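Local coordinates for pyruvate-formate lyase-activating enzyme (Bacteroides vulgatus ATCC 8482, PDB 3CAN), which is an activating enzyme, probably of the radical SAM superfamily, with strands and helices alternating around a parallel sheet as in the TIM-barrel class, at residues R98-I102 with I129-Y134; E56-L62 with F93-I99; I85-E90 with F118-R124; L21-K26 with E50-C55. All blocks are in the same frame, centred on the assembly; numbering follows the deposited sequence.

How the contacts relate
Following the chain from the N terminus, contact 4 comes first, closing the loop that runs from helix 18-30 through strand 35-38 to the end of helix 45-53. It is complete before contact 2 opens on strand 57-61, which follows helix 45-53 directly. Contact 2 pairs that strand with strand 95-101, and contact 1 carries the sheet on to strand 128-133, using Arg98 and Ile99 a second time. Contact 3 crosses both: its helix 79-90 lies inside the loop of contact 2, and its segment 118-124 inside that of contact 1. Contacts 1 and 2 thus join three neighbouring strands, while contacts 3 and 4 join the helices packed against the sheet.

Contact 1 (R98-I102 with I129-Y134); sequences RIPLI and INLLPY
Ile99 and Leu101 bond alternately with Asn130, Leu132 and Tyr134 in a parallel ladder of four backbone hydrogen bonds. Ile99 N gives a nearly straight bond to Asn130 O at 2.9 Å, and Ile99 O accepts from Leu132 N at the same length. Leu101 N meets Leu132 O at 2.8 Å, its donor standing 55° out of the carbonyl plane. Tyr134 N to Leu101 O, at 2.9 Å, ends the ladder where the strands give way to loop. Each of these four carbonyls also receives a CA-H, as where Pro100 CA lies 3.4 Å from Leu132 O.

Most of the apolar side-chain contacts lie on the face bearing Ile99, Leu101, Leu131 and Pro133. Ile99 and Leu131 lie side by side, Leu131 CD2 resting 3.8 Å from Ile99 CB. With CG1 of Ile99 beside its own backbone N (chi1 -57°), CD1 extends back along the strands to reach Ile129 CG2 at 3.9 Å. Helices 109-121 and 161-173 cover this face. On the other face, Arg98 touches Leu132 through its aliphatic CB, while its bent chain carries the guanidinium away to Asp61. At the C-terminal end, Ile102 CG1 meets Tyr134 CB at 3.8 Å.

Polar side chains add little between the strands themselves, although Asn106 holds Pro100 O and Ile102 N through its amide. Pro100 and Pro133, which have no N-H to give, stand at positions whose backbone nitrogen is not needed for this ladder. The pairing therefore rests on main-chain bonding, with one face apolar and the other partly polar.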
# COMPACT_ATOMS: atom_id res chain seq x y z
N ARG A 98 -10.53 -2.50 2.02
CA ARG A 98 -10.11 -1.38 1.20
C ARG A 98 -11.19 -1.04 0.19
O ARG A 98 -11.72 -1.92 -0.48
CB ARG A 98 -8.80 -1.69 0.51
CG ARG A 98 -7.67 -1.96 1.49
CD ARG A 98 -7.48 -3.44 1.71
NE ARG A 98 -6.76 -4.01 0.57
CZ ARG A 98 -5.44 -3.91 0.39
NH1 ARG A 98 -4.68 -3.28 1.29
NH2 ARG A 98 -4.88 -4.46 -0.69
N ILE A 99 -11.52 0.25 0.09
CA ILE A 99 -12.49 0.74 -0.87
C ILE A 99 -11.82 1.82 -1.71
O ILE A 99 -11.65 2.94 -1.25
CB ILE A 99 -13.75 1.27 -0.19
CG1 ILE A 99 -14.39 0.19 0.68
CG2 ILE A 99 -14.76 1.79 -1.27
CD1 ILE A 99 -15.61 0.69 1.48
N PRO A 100 -11.39 1.46 -2.93
CA PRO A 100 -10.91 2.49 -3.84
C PRO A 100 -12.12 3.34 -4.16
O PRO A 100 -13.13 2.81 -4.61
CB PRO A 100 -10.41 1.68 -5.05
CG PRO A 100 -10.21 0.28 -4.53
CD PRO A 100 -11.31 0.12 -3.53
N LEU A 101 -12.05 4.63 -3.84
CA LEU A 101 -13.22 5.49 -3.80
C LEU A 101 -13.22 6.38 -5.04
O LEU A 101 -12.35 7.23 -5.19
CB LEU A 101 -13.21 6.33 -2.52
CG LEU A 101 -14.50 7.06 -2.15
CD1 LEU A 101 -15.67 6.09 -1.89
CD2 LEU A 101 -14.27 7.95 -0.94
N ILE A 102 -14.18 6.15 -5.92
CA ILE A 102 -14.20 6.74 -7.26
C ILE A 102 -15.54 7.45 -7.46
O ILE A 102 -16.58 6.80 -7.47
CB ILE A 102 -14.02 5.66 -8.36
CG1 ILE A 102 -12.81 4.77 -8.06
CG2 ILE A 102 -13.89 6.32 -9.74
CD1 ILE A 102 -12.86 3.38 -8.66
N ILE A 129 -11.26 0.28 7.83
CA ILE A 129 -11.69 0.41 6.45
C ILE A 129 -10.90 1.57 5.83
O ILE A 129 -11.01 2.71 6.28
CB ILE A 129 -13.20 0.69 6.34
CG1 ILE A 129 -14.02 -0.43 7.00
CG2 ILE A 129 -13.62 0.84 4.87
CD1 ILE A 129 -15.49 -0.06 7.23
N ASN A 130 -10.09 1.26 4.83
CA ASN A 130 -9.28 2.26 4.13
C ASN A 130 -9.99 2.75 2.88
O ASN A 130 -10.19 1.98 1.93
CB ASN A 130 -7.93 1.67 3.72
CG ASN A 130 -7.15 1.17 4.90
OD1 ASN A 130 -6.65 1.96 5.70
ND2 ASN A 130 -7.05 -0.16 5.02
N LEU A 131 -10.40 4.01 2.89
CA LEU A 131 -10.95 4.66 1.71
C LEU A 131 -9.78 5.26 0.92
O LEU A 131 -9.03 6.09 1.44
CB LEU A 131 -11.97 5.75 2.09
CG LEU A 131 -13.15 5.32 2.96
CD1 LEU A 131 -14.12 6.49 3.16
CD2 LEU A 131 -13.85 4.10 2.36
N LEU A 132 -9.60 4.80 -0.31
CA LEU A 132 -8.47 5.20 -1.14
C LEU A 132 -8.99 6.04 -2.32
O LEU A 132 -9.38 5.49 -3.35
CB LEU A 132 -7.73 3.96 -1.64
CG LEU A 132 -7.43 2.93 -0.55
CD1 LEU A 132 -6.91 1.63 -1.14
CD2 LEU A 132 -6.44 3.51 0.46
N PRO A 133 -9.01 7.37 -2.15
CA PRO A 133 -9.54 8.21 -3.23
C PRO A 133 -8.80 8.03 -4.54
O PRO A 133 -7.55 7.97 -4.58
CB PRO A 133 -9.38 9.63 -2.68
CG PRO A 133 -9.34 9.47 -1.22
CD PRO A 133 -8.60 8.18 -1.00
N TYR A 134 -9.57 7.96 -5.60
CA TYR A 134 -9.04 7.79 -6.93
C TYR A 134 -8.30 9.06 -7.32
O TYR A 134 -8.80 10.17 -7.14
CB TYR A 134 -10.19 7.54 -7.91
CG TYR A 134 -9.80 7.52 -9.37
CD1 TYR A 134 -9.27 6.37 -9.94
CD2 TYR A 134 -9.98 8.64 -10.18
CE1 TYR A 134 -8.92 6.34 -11.29
CE2 TYR A 134 -9.64 8.63 -11.52
CZ TYR A 134 -9.11 7.47 -12.07
OH TYR A 134 -8.76 7.45 -13.40

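Contact 2 (E56-L62 with F93-I99)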
# COMPACT_ATOMS: atom_id res chain seq x y z
N GLU A 56 -0.95 -13.16 9.42
CA GLU A 56 -1.36 -12.32 10.53
C GLU A 56 -2.61 -11.47 10.23
O GLU A 56 -3.29 -11.03 11.17
CB GLU A 56 -0.22 -11.38 10.91
CG GLU A 56 0.82 -11.98 11.79
CD GLU A 56 1.66 -13.04 11.13
OE1 GLU A 56 2.07 -12.90 9.96
OE2 GLU A 56 1.97 -14.02 11.82
N LEU A 57 -2.91 -11.22 8.95
CA LEU A 57 -3.92 -10.25 8.55
C LEU A 57 -4.39 -10.53 7.14
O LEU A 57 -3.57 -10.82 6.26
CB LEU A 57 -3.29 -8.85 8.57
CG LEU A 57 -4.15 -7.67 8.16
CD1 LEU A 57 -5.27 -7.46 9.19
CD2 LEU A 57 -3.28 -6.39 8.04
N LEU A 58 -5.70 -10.45 6.91
CA LEU A 58 -6.25 -10.53 5.57
C LEU A 58 -6.62 -9.13 5.09
O LEU A 58 -7.03 -8.28 5.89
CB LEU A 58 -7.49 -11.42 5.50
CG LEU A 58 -7.37 -12.92 5.78
CD1 LEU A 58 -8.58 -13.66 5.23
CD2 LEU A 58 -6.05 -13.55 5.28
N LEU A 59 -6.49 -8.92 3.79
CA LEU A 59 -6.87 -7.68 3.13
C LEU A 59 -7.92 -8.04 2.10
O LEU A 59 -7.73 -8.97 1.32
CB LEU A 59 -5.66 -7.06 2.42
CG LEU A 59 -4.38 -6.93 3.25
CD1 LEU A 59 -3.21 -6.51 2.37
CD2 LEU A 59 -4.59 -5.94 4.41
N ILE A 60 -9.06 -7.35 2.11
CA ILE A 60 -10.08 -7.59 1.09
C ILE A 60 -10.57 -6.27 0.53
O ILE A 60 -10.89 -5.36 1.30
CB ILE A 60 -11.27 -8.41 1.64
CG1 ILE A 60 -10.79 -9.75 2.21
CG2 ILE A 60 -12.30 -8.66 0.55
CD1 ILE A 60 -11.83 -10.53 3.04
N ASP A 61 -10.66 -6.18 -0.80
CA ASP A 61 -11.22 -5.01 -1.48
C ASP A 61 -12.73 -5.15 -1.54
O ASP A 61 -13.25 -6.22 -1.88
CB ASP A 61 -10.70 -4.91 -2.92
CG ASP A 61 -9.25 -4.54 -3.00
OD1 ASP A 61 -8.63 -4.23 -1.97
OD2 ASP A 61 -8.72 -4.56 -4.13
N LEU A 62 -13.44 -4.07 -1.25
CA LEU A 62 -14.89 -4.02 -1.42
C LEU A 62 -15.23 -2.86 -2.35
O LEU A 62 -15.60 -1.77 -1.91
CB LEU A 62 -15.57 -3.87 -0.07
CG LEU A 62 -17.09 -3.94 -0.03
CD1 LEU A 62 -17.56 -5.26 -0.64
CD2 LEU A 62 -17.58 -3.78 1.41
N PHE A 93 -11.06 -13.53 12.66
CA PHE A 93 -9.69 -13.32 12.21
C PHE A 93 -9.54 -11.87 11.74
O PHE A 93 -10.46 -11.32 11.13
CB PHE A 93 -9.37 -14.31 11.08
CG PHE A 93 -7.93 -14.35 10.70
CD1 PHE A 93 -7.04 -15.20 11.34
CD2 PHE A 93 -7.43 -13.51 9.71
CE1 PHE A 93 -5.71 -15.22 10.98
CE2 PHE A 93 -6.09 -13.55 9.36
CZ PHE A 93 -5.24 -14.39 10.00
N PRO A 94 -8.38 -11.22 12.04
CA PRO A 94 -8.22 -9.83 11.67
C PRO A 94 -8.21 -9.58 10.16
O PRO A 94 -7.51 -10.29 9.41
CB PRO A 94 -6.87 -9.43 12.27
CG PRO A 94 -6.32 -10.59 12.92
CD PRO A 94 -7.20 -11.75 12.76
N TYR A 95 -8.96 -8.58 9.73
CA TYR A 95 -8.97 -8.19 8.33
C TYR A 95 -9.13 -6.69 8.17
O TYR A 95 -9.72 -6.01 9.04
CB TYR A 95 -10.06 -8.94 7.56
CG TYR A 95 -11.50 -8.62 7.95
CD1 TYR A 95 -12.31 -7.84 7.13
CD2 TYR A 95 -12.05 -9.11 9.13
CE1 TYR A 95 -13.62 -7.54 7.48
CE2 TYR A 95 -13.38 -8.82 9.48
CZ TYR A 95 -14.14 -8.04 8.66
OH TYR A 95 -15.44 -7.75 9.01
N TYR A 96 -8.61 -6.18 7.06
CA TYR A 96 -8.82 -4.81 6.62
C TYR A 96 -9.70 -4.86 5.37
O TYR A 96 -9.58 -5.76 4.54
CB TYR A 96 -7.51 -4.13 6.17
CG TYR A 96 -6.49 -3.76 7.21
CD1 TYR A 96 -6.59 -4.14 8.54
CD2 TYR A 96 -5.36 -3.04 6.82
CE1 TYR A 96 -5.59 -3.78 9.47
CE2 TYR A 96 -4.38 -2.68 7.73
CZ TYR A 96 -4.50 -3.05 9.05
OH TYR A 96 -3.51 -2.69 9.93
N ILE A 97 -10.56 -3.85 5.24
CA ILE A 97 -11.33 -3.63 4.03
C ILE A 97 -10.79 -2.39 3.32
O ILE A 97 -10.62 -1.34 3.94
CB ILE A 97 -12.82 -3.44 4.34
CG1 ILE A 97 -13.41 -4.74 4.91
CG2 ILE A 97 -13.58 -3.01 3.07
CD1 ILE A 97 -13.55 -5.89 3.89
N ARG A 98 -10.53 -2.50 2.02
CA ARG A 98 -10.11 -1.38 1.20
C ARG A 98 -11.19 -1.04 0.19
O ARG A 98 -11.72 -1.92 -0.48
CB ARG A 98 -8.80 -1.69 0.51
CG ARG A 98 -7.67 -1.96 1.49
CD ARG A 98 -7.48 -3.44 1.71
NE ARG A 98 -6.76 -4.01 0.57
CZ ARG A 98 -5.44 -3.91 0.39
NH1 ARG A 98 -4.68 -3.28 1.29
NH2 ARG A 98 -4.88 -4.46 -0.69
N ILE A 99 -11.52 0.25 0.09
CA ILE A 99 -12.49 0.74 -0.87
C ILE A 99 -11.82 1.82 -1.71
O ILE A 99 -11.65 2.94 -1.25
CB ILE A 99 -13.75 1.27 -0.19
CG1 ILE A 99 -14.39 0.19 0.68
CG2 ILE A 99 -14.76 1.79 -1.27
CD1 ILE A 99 -15.61 0.69 1.48
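Asp61 and Arg98, paired on one face of neighbouring parallel strands, are joined by a salt bridge from Arg98 NE to Asp61 OD1 at 3.2 Å. The bond is bent, with the oxygen 25° out of the guanidinium plane. Bends at chi2 (97°) and chi3 (77°) fold the arginine chain back over strand 57-61, laying the flat guanidinium on Leu59. There Leu59 CB stands 3.7 Å from the plane, over its centre, and CD1 also touches that face. Further toward the N-terminal ends, Leu57 makes a CH-pi contact, its CD2 3.7 Å from the centroid of the Tyr96 ring. Leu59 lies side by side with the same tyrosine, its CD2 3.8 Å from Tyr96 CD2.

Beneath these side chains, five backbone hydrogen bonds set the register, from Leu58 N to Pro94 O (3.1 Å) through to Leu62 N to Arg98 O (2.9 Å). Asp61 N turns the other way, to Thr40 OG1.

On the opposite face Leu58, Ile60, Leu62 and Ile97 pack under helix 79-90, and Leu58 and Phe93 also meet helix 45-53. Strand 35-38 flanks the pair along 57-61 and strand 128-133 along 95-101, so the contact lies in the middle of the parallel sheet.

Contact 3 (I85-E90 with F118-R124); sequences IRRVAE and FLASLPR
Leu122 packs against Ile85, Arg86 and Ala89, and the close contacts gather round it. Its CD1 lies 3.6 Å from Ile85 CG2, and its CB is 3.8 Å from Ala89 CB. The second methyl, CD2, sits over one face of the Arg86 guanidinium, toward the rim and 3.6 Å from CZ. Ile85 CG2 also reaches the Phe118 ring at CE2, 3.9 Å away. Beneath this group Ile85 and Leu122 continue onto Tyr95 of strand 95-101. Tyr95 also bonds through its hydroxyl to Arg124 O, the same carbonyl that lies 3.5 Å from Ala89 CB.

The outer side is looser. Pro123 CG rests 3.8 Å from Ala89 O and more distantly beside Glu90 CG. No direct hydrogen bond links the two segments; instead a water in the guanidinium plane accepts from Arg86 NH1 (3.0 Å) and donates to Ser121 O. Ser121 OG turns back and bonds to Phe118 O (2.6 Å), three residues earlier. A bend at chi3 (-70°) swings the guanidinium of Arg86 toward this helix end.

Helix 79-90 is thus joined to the end of helix 109-121 and the following loop by apolar contact, aliphatic and aromatic, while Arg86 covers Leu122 with its flat face and gives an N-H of NH1 to the bridging water.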
# COMPACT_ATOMS: atom_id res chain seq x y z
N ILE A 85 -15.55 -12.22 2.76
CA ILE A 85 -15.52 -11.29 3.87
C ILE A 85 -16.29 -11.90 5.03
O ILE A 85 -15.82 -11.88 6.17
CB ILE A 85 -16.09 -9.90 3.51
CG1 ILE A 85 -15.24 -9.23 2.41
CG2 ILE A 85 -16.16 -9.04 4.75
CD1 ILE A 85 -15.88 -8.01 1.78
N ARG A 86 -17.47 -12.47 4.75
CA ARG A 86 -18.23 -13.12 5.81
C ARG A 86 -17.44 -14.27 6.44
O ARG A 86 -17.44 -14.43 7.65
CB ARG A 86 -19.58 -13.61 5.30
CG ARG A 86 -20.50 -14.17 6.39
CD ARG A 86 -21.92 -14.37 5.86
NE ARG A 86 -22.58 -13.09 5.61
CZ ARG A 86 -23.10 -12.32 6.56
NH1 ARG A 86 -23.08 -12.68 7.84
NH2 ARG A 86 -23.66 -11.17 6.23
N ARG A 87 -16.76 -15.06 5.61
CA ARG A 87 -16.02 -16.21 6.13
C ARG A 87 -14.91 -15.78 7.09
O ARG A 87 -14.74 -16.39 8.15
CB ARG A 87 -15.46 -17.09 5.02
CG ARG A 87 -15.14 -18.49 5.54
CD ARG A 87 -14.63 -19.42 4.47
NE ARG A 87 -14.30 -20.73 5.04
CZ ARG A 87 -15.18 -21.71 5.27
NH1 ARG A 87 -14.77 -22.86 5.79
NH2 ARG A 87 -16.47 -21.56 4.96
N VAL A 88 -14.15 -14.75 6.72
CA VAL A 88 -13.09 -14.25 7.57
C VAL A 88 -13.66 -13.69 8.88
O VAL A 88 -13.13 -13.96 9.97
CB VAL A 88 -12.25 -13.20 6.83
CG1 VAL A 88 -11.13 -12.68 7.71
CG2 VAL A 88 -11.69 -13.81 5.53
N ALA A 89 -14.75 -12.94 8.78
CA ALA A 89 -15.42 -12.39 9.96
C ALA A 89 -15.89 -13.50 10.91
O ALA A 89 -15.72 -13.40 12.14
CB ALA A 89 -16.58 -11.52 9.53
N GLU A 90 -16.49 -14.55 10.34
CA GLU A 90 -17.00 -15.68 11.14
C GLU A 90 -15.88 -16.51 11.78
O GLU A 90 -16.10 -17.19 12.79
CB GLU A 90 -17.90 -16.58 10.29
CG GLU A 90 -19.25 -15.95 9.98
CD GLU A 90 -20.13 -16.79 9.06
OE1 GLU A 90 -19.66 -17.82 8.52
OE2 GLU A 90 -21.30 -16.41 8.86
N PHE A 118 -23.57 -3.99 5.57
CA PHE A 118 -23.03 -5.33 5.42
C PHE A 118 -21.94 -5.58 6.48
O PHE A 118 -22.01 -6.52 7.26
CB PHE A 118 -22.51 -5.51 4.01
CG PHE A 118 -21.68 -6.73 3.81
CD1 PHE A 118 -22.24 -7.99 3.85
CD2 PHE A 118 -20.32 -6.62 3.58
CE1 PHE A 118 -21.47 -9.11 3.67
CE2 PHE A 118 -19.54 -7.73 3.40
CZ PHE A 118 -20.11 -8.99 3.46
N LEU A 119 -20.96 -4.69 6.52
CA LEU A 119 -19.82 -4.86 7.42
C LEU A 119 -20.22 -4.82 8.89
O LEU A 119 -19.73 -5.62 9.70
CB LEU A 119 -18.74 -3.82 7.10
CG LEU A 119 -18.08 -3.93 5.71
CD1 LEU A 119 -17.19 -2.73 5.44
CD2 LEU A 119 -17.29 -5.24 5.57
N ALA A 120 -21.10 -3.88 9.24
CA ALA A 120 -21.54 -3.72 10.62
C ALA A 120 -22.26 -4.96 11.15
O ALA A 120 -22.22 -5.27 12.34
CB ALA A 120 -22.44 -2.49 10.73
N SER A 121 -22.91 -5.68 10.25
CA SER A 121 -23.69 -6.86 10.60
C SER A 121 -22.83 -8.09 10.88
O SER A 121 -23.31 -9.07 11.44
CB SER A 121 -24.70 -7.17 9.48
OG SER A 121 -24.08 -7.72 8.34
N LEU A 122 -21.55 -8.05 10.49
CA LEU A 122 -20.68 -9.19 10.66
C LEU A 122 -20.25 -9.36 12.12
O LEU A 122 -20.15 -8.37 12.86
CB LEU A 122 -19.45 -9.06 9.75
CG LEU A 122 -19.78 -8.98 8.26
CD1 LEU A 122 -18.52 -8.66 7.42
CD2 LEU A 122 -20.46 -10.28 7.78
N PRO A 123 -20.01 -10.62 12.54
CA PRO A 123 -19.71 -10.91 13.94
C PRO A 123 -18.36 -10.35 14.40
O PRO A 123 -18.15 -10.20 15.61
CB PRO A 123 -19.72 -12.44 13.99
CG PRO A 123 -19.42 -12.87 12.63
CD PRO A 123 -20.05 -11.84 11.73
N ARG A 124 -17.44 -10.12 13.46
CA ARG A 124 -16.21 -9.37 13.71
C ARG A 124 -16.10 -8.30 12.65
O ARG A 124 -16.22 -8.59 11.46
CB ARG A 124 -14.97 -10.29 13.63
CG ARG A 124 -13.65 -9.56 13.90
CD ARG A 124 -12.42 -10.45 13.87
NE ARG A 124 -11.21 -9.65 14.10
CZ ARG A 124 -10.33 -9.84 15.07
NH1 ARG A 124 -10.47 -10.84 15.94
NH2 ARG A 124 -9.30 -9.02 15.19
O HOH W 1 -24.64 -10.68 9.52

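Contact 4 (L21-K26 with E50-C55); sequences LIDILK and EVMRNC
Asn54, just past the end of helix 45-53, meets Leu25 and Lys26 of helix 18-30 and has the most surface buried here. Its backbone O lies against Leu25, 3.3 Å from CB and close to both methyls as well. Its side-chain OD1 lies alongside the extended chain of Lys26, 3.3 Å from CG. With CG beside its own backbone N (chi1 -64°), the Asn54 side chain folds back over the last turn, where ND2 donates to Glu50 O at 2.8 Å. This bond fixes the amide at the helix end.

Ile22, one turn before Lys26, fills the next position. Its CD1 reaches over the other helix, 3.7 Å from both Val51 CG2 and Val51 N, while CG2 faces the amide of Asn54 at ND2.

Leu25 points toward helix 45-53 and completes the apolar layer, its CD1 4.3 Å from Val51 CG1. Below it Val37 of strand 35-38 touches both Leu25 and Val51, and Phe9 of strand 6-10 meets Leu21 and Leu25.

Two successive helices lying side by side on one face of successive parallel strands are characteristic of a repeated beta-alpha-beta arrangement, consistent with a partial TIM-barrel-like fold as in the radical SAM superfamily.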
# COMPACT_ATOMS: atom_id res chain seq x y z
N LEU A 21 1.84 -20.03 -2.47
CA LEU A 21 1.54 -18.95 -1.51
C LEU A 21 1.67 -19.45 -0.08
O LEU A 21 2.36 -18.85 0.73
CB LEU A 21 0.13 -18.43 -1.76
CG LEU A 21 -0.45 -17.37 -0.83
CD1 LEU A 21 0.40 -16.13 -0.84
CD2 LEU A 21 -1.88 -17.09 -1.22
N ILE A 22 1.04 -20.57 0.22
CA ILE A 22 1.10 -21.15 1.57
C ILE A 22 2.54 -21.53 1.95
O ILE A 22 2.99 -21.29 3.07
CB ILE A 22 0.16 -22.37 1.69
CG1 ILE A 22 -1.31 -21.94 1.53
CG2 ILE A 22 0.36 -23.07 3.03
CD1 ILE A 22 -1.78 -20.95 2.53
N ASP A 23 3.30 -22.08 1.00
CA ASP A 23 4.70 -22.41 1.26
C ASP A 23 5.52 -21.15 1.62
O ASP A 23 6.29 -21.15 2.58
CB ASP A 23 5.32 -23.10 0.05
CG ASP A 23 6.71 -23.60 0.33
OD1 ASP A 23 6.88 -24.45 1.23
OD2 ASP A 23 7.64 -23.11 -0.33
N ILE A 24 5.36 -20.09 0.85
CA ILE A 24 6.10 -18.86 1.11
C ILE A 24 5.65 -18.27 2.44
O ILE A 24 6.47 -17.83 3.24
CB ILE A 24 5.92 -17.84 -0.02
CG1 ILE A 24 6.49 -18.37 -1.34
CG2 ILE A 24 6.55 -16.48 0.39
CD1 ILE A 24 7.95 -18.83 -1.30
N LEU A 25 4.35 -18.26 2.69
CA LEU A 25 3.83 -17.80 3.98
C LEU A 25 4.44 -18.59 5.15
O LEU A 25 4.87 -18.00 6.14
CB LEU A 25 2.31 -17.89 4.01
CG LEU A 25 1.57 -16.86 3.15
CD1 LEU A 25 0.07 -17.19 3.13
CD2 LEU A 25 1.77 -15.43 3.66
N LYS A 26 4.50 -19.91 5.03
CA LYS A 26 5.14 -20.73 6.07
C LYS A 26 6.61 -20.34 6.30
O LYS A 26 7.05 -20.18 7.44
CB LYS A 26 5.02 -22.21 5.74
CG LYS A 26 3.63 -22.73 6.01
CD LYS A 26 3.44 -24.16 5.58
CE LYS A 26 2.12 -24.69 6.07
NZ LYS A 26 1.88 -26.06 5.53
N GLU A 50 -6.71 -22.10 5.11
CA GLU A 50 -5.28 -22.41 5.18
C GLU A 50 -4.44 -21.13 5.16
O GLU A 50 -3.43 -21.05 5.85
CB GLU A 50 -4.85 -23.34 4.04
CG GLU A 50 -3.40 -23.85 4.14
CD GLU A 50 -3.13 -24.74 5.36
OE1 GLU A 50 -4.08 -25.30 5.93
OE2 GLU A 50 -1.94 -24.87 5.74
N VAL A 51 -4.84 -20.14 4.36
CA VAL A 51 -4.16 -18.84 4.37
C VAL A 51 -4.22 -18.21 5.76
O VAL A 51 -3.21 -17.76 6.29
CB VAL A 51 -4.73 -17.87 3.32
CG1 VAL A 51 -4.19 -16.44 3.57
CG2 VAL A 51 -4.36 -18.34 1.90
N MSE A 52 -5.39 -18.24 6.39
CA MSE A 52 -5.52 -17.70 7.76
C MSE A 52 -4.62 -18.41 8.78
O MSE A 52 -4.12 -17.79 9.71
CB MSE A 52 -6.98 -17.73 8.22
CG MSE A 52 -7.85 -16.70 7.55
SE MSE A 52 -9.63 -16.59 8.36
CE MSE A 52 -10.37 -18.25 7.70
N ARG A 53 -4.38 -19.71 8.60
CA ARG A 53 -3.47 -20.42 9.48
C ARG A 53 -2.01 -19.99 9.32
O ARG A 53 -1.18 -20.28 10.18
CB ARG A 53 -3.60 -21.93 9.26
CG ARG A 53 -4.86 -22.51 9.85
CD ARG A 53 -4.79 -24.02 9.89
NE ARG A 53 -5.22 -24.59 8.63
CZ ARG A 53 -6.50 -24.82 8.30
NH1 ARG A 53 -6.78 -25.32 7.11
NH2 ARG A 53 -7.50 -24.55 9.14
N ASN A 54 -1.71 -19.26 8.24
CA ASN A 54 -0.34 -18.94 7.88
C ASN A 54 -0.12 -17.46 7.59
O ASN A 54 0.75 -17.09 6.81
CB ASN A 54 0.09 -19.80 6.70
CG ASN A 54 0.11 -21.29 7.05
OD1 ASN A 54 1.01 -21.76 7.77
ND2 ASN A 54 -0.89 -22.02 6.57
N CYS A 55 -0.90 -16.61 8.25
CA CYS A 55 -0.63 -15.17 8.17
C CYS A 55 -1.22 -14.46 9.36
O CYS A 55 -1.88 -15.07 10.20
CB CYS A 55 -1.12 -14.59 6.84
SG CYS A 55 -2.91 -14.41 6.68